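Local coordinates for EDD domain protein, DegV family (Ruminococcus gnavus, PDB 3JR7), which is of uncharacterised function but may bind lipids, at residues 56-61 and 280-285. Residues are numbered along the deposited sequence; the frame is centred on the assembly and turned at random.
Sequences WTDDDS and DTSGIS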
loop_
_atom_site.group_PDB
_atom_site.type_symbol
_atom_site.label_atom_id
_atom_site.label_comp_id
_atom_site.label_asym_id
_atom_site.label_seq_id
_atom_site.Cartn_x
_atom_site.Cartn_y
_atom_site.Cartn_z
ATOM N N TRP A 56 -5.247 -6.657 -17.770
ATOM C CA TRP A 56 -6.261 -5.888 -17.090
ATOM C C TRP A 56 -5.675 -4.603 -16.476
ATOM O O TRP A 56 -4.491 -4.529 -16.204
ATOM C CB TRP A 56 -6.796 -6.696 -15.920
ATOM C CG TRP A 56 -7.852 -7.715 -16.212
ATOM C CD1 TRP A 56 -8.951 -7.568 -17.019
ATOM C CD2 TRP A 56 -7.970 -8.998 -15.601
ATOM N NE1 TRP A 56 -9.737 -8.713 -16.965
ATOM C CE2 TRP A 56 -9.145 -9.602 -16.106
ATOM C CE3 TRP A 56 -7.194 -9.699 -14.686
ATOM C CZ2 TRP A 56 -9.554 -10.872 -15.714
ATOM C CZ3 TRP A 56 -7.599 -10.954 -14.298
ATOM C CH2 TRP A 56 -8.766 -11.534 -14.811
ATOM N N THR A 57 -6.545 -3.647 -16.210
ATOM C CA THR A 57 -6.218 -2.449 -15.492
ATOM C C THR A 57 -6.725 -2.656 -14.075
ATOM O O THR A 57 -7.854 -3.157 -13.863
ATOM C CB THR A 57 -6.827 -1.204 -16.194
ATOM O OG1 THR A 57 -6.271 -1.131 -17.513
ATOM C CG2 THR A 57 -6.506 0.090 -15.464
ATOM N N ASP A 58 -5.857 -2.338 -13.103
ATOM C CA ASP A 58 -6.218 -2.454 -11.702
ATOM C C ASP A 58 -7.108 -1.293 -11.353
ATOM O O ASP A 58 -6.654 -0.258 -10.880
ATOM C CB ASP A 58 -4.976 -2.491 -10.797
ATOM C CG ASP A 58 -5.321 -2.520 -9.305
ATOM O OD1 ASP A 58 -6.505 -2.785 -8.949
ATOM O OD2 ASP A 58 -4.406 -2.265 -8.472
ATOM N N ASP A 59 -8.408 -1.491 -11.554
ATOM C CA ASP A 59 -9.350 -0.478 -11.216
ATOM C C ASP A 59 -10.652 -1.113 -10.697
ATOM O O ASP A 59 -10.749 -2.343 -10.499
ATOM C CB ASP A 59 -9.538 0.474 -12.411
ATOM C CG ASP A 59 -10.244 -0.182 -13.602
ATOM O OD1 ASP A 59 -10.968 -1.211 -13.453
ATOM O OD2 ASP A 59 -10.087 0.364 -14.689
ATOM N N ASP A 60 -11.638 -0.261 -10.462
ATOM C CA ASP A 60 -12.841 -0.635 -9.717
ATOM C C ASP A 60 -13.730 -1.557 -10.515
ATOM O O ASP A 60 -14.631 -2.182 -9.971
ATOM C CB ASP A 60 -13.565 0.641 -9.312
ATOM C CG ASP A 60 -12.567 1.678 -8.711
ATOM O OD1 ASP A 60 -12.240 1.482 -7.503
ATOM O OD2 ASP A 60 -12.063 2.604 -9.455
ATOM N N SER A 61 -13.430 -1.693 -11.794
ATOM C CA SER A 61 -14.172 -2.606 -12.636
ATOM C C SER A 61 -13.669 -4.045 -12.497
ATOM O O SER A 61 -14.337 -4.985 -12.950
ATOM C CB SER A 61 -14.093 -2.131 -14.090
ATOM O OG SER A 61 -12.885 -2.559 -14.709
ATOM N N ASP A 280 -10.471 -4.605 1.999
ATOM C CA ASP A 280 -10.167 -5.631 1.026
ATOM C C ASP A 280 -9.006 -5.173 0.199
ATOM O O ASP A 280 -8.915 -3.996 -0.152
ATOM C CB ASP A 280 -11.349 -5.908 0.098
ATOM C CG ASP A 280 -12.523 -6.529 0.844
ATOM O OD1 ASP A 280 -12.428 -7.708 1.173
ATOM O OD2 ASP A 280 -13.470 -5.804 1.170
ATOM N N THR A 281 -8.133 -6.104 -0.125
ATOM C CA THR A 281 -6.967 -5.774 -0.938
ATOM C C THR A 281 -7.341 -5.285 -2.366
ATOM O O THR A 281 -8.269 -5.793 -3.010
ATOM C CB THR A 281 -6.034 -6.956 -1.085
ATOM O OG1 THR A 281 -6.790 -8.127 -1.389
ATOM C CG2 THR A 281 -5.217 -7.192 0.181
ATOM N N SER A 282 -6.588 -4.310 -2.852
ATOM C CA SER A 282 -6.704 -3.807 -4.240
ATOM C C SER A 282 -6.242 -4.889 -5.223
ATOM O O SER A 282 -5.750 -5.933 -4.816
ATOM C CB SER A 282 -5.782 -2.605 -4.411
ATOM O OG SER A 282 -4.400 -3.061 -4.371
ATOM N N GLY A 283 -6.384 -4.641 -6.522
ATOM C CA GLY A 283 -5.895 -5.570 -7.547
ATOM C C GLY A 283 -4.421 -5.900 -7.391
ATOM O O GLY A 283 -4.023 -7.081 -7.368
ATOM N N ILE A 284 -3.569 -4.863 -7.302
ATOM C CA ILE A 284 -2.127 -5.152 -7.153
ATOM C C ILE A 284 -1.839 -5.862 -5.816
ATOM O O ILE A 284 -1.069 -6.816 -5.771
ATOM C CB ILE A 284 -1.310 -3.869 -7.280
ATOM C CG1 ILE A 284 -1.457 -3.317 -8.711
ATOM C CG2 ILE A 284 0.170 -4.117 -6.934
ATOM C CD1 ILE A 284 -0.840 -4.199 -9.809
ATOM N N SER A 285 -2.493 -5.424 -4.752
ATOM C CA SER A 285 -2.329 -6.049 -3.454
ATOM C C SER A 285 -2.749 -7.529 -3.486
ATOM O O SER A 285 -2.067 -8.394 -2.934
ATOM C CB SER A 285 -3.100 -5.262 -2.387
ATOM O OG SER A 285 -2.506 -3.959 -2.128
#
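Where the two domains of the DegV fold meet, Asp58 presents its carboxylate to the N-terminus of helix 283-289, where it meets the backbone N-H groups of Gly283 and Ile284. Asp58 is hydrogen-bonded through its backbone to Leu47 of strand 42-51 in one sheet, whereas the helix follows strand 275-280, an outer strand of the other, so the contact joins the two halves of the chain. With CG anti to the backbone N (chi1 176°), the carboxylate of Asp58 reaches out to the first turn of the helix. Of the two bonds across the contact, the one from Ile284 N to Asp58 OD2, at 3.0 Å, is the stronger; this donor stands above the carboxylate plane, 69° out of it. The hydroxyl of Ser28, outside the two segments, adds a further bond to OD2 of this buried residue. The other bond across the contact, from Gly283 N to Asp58 OD1 at 3.1 Å, is weak, its N-H...O angle being 123°. The helix end and its N-H groups would be expected to stabilise the negative charge of Asp58.

The helix has its own N-cap in Ser282, whose OG accepts from Ser285 N at 3.1 Å in a fairly straight bond and is also hydrogen-bonded to Cys29 O. Asp58 thus meets the two N-H groups just after the cap residue, and Ser282 takes the one that follows. At Gly283 the chain comes close to the acid, with CA 3.2 Å from Asp58 OD1. Ser285 lines the pocket that holds a polyether molecule, probably from the crystallisation liquor, and the side chain of neighbouring Ile284 comes within about 4 Å of that molecule. Beside the backbone bond, Ile284 CG1 lies 3.1 Å from Asp58 OD2.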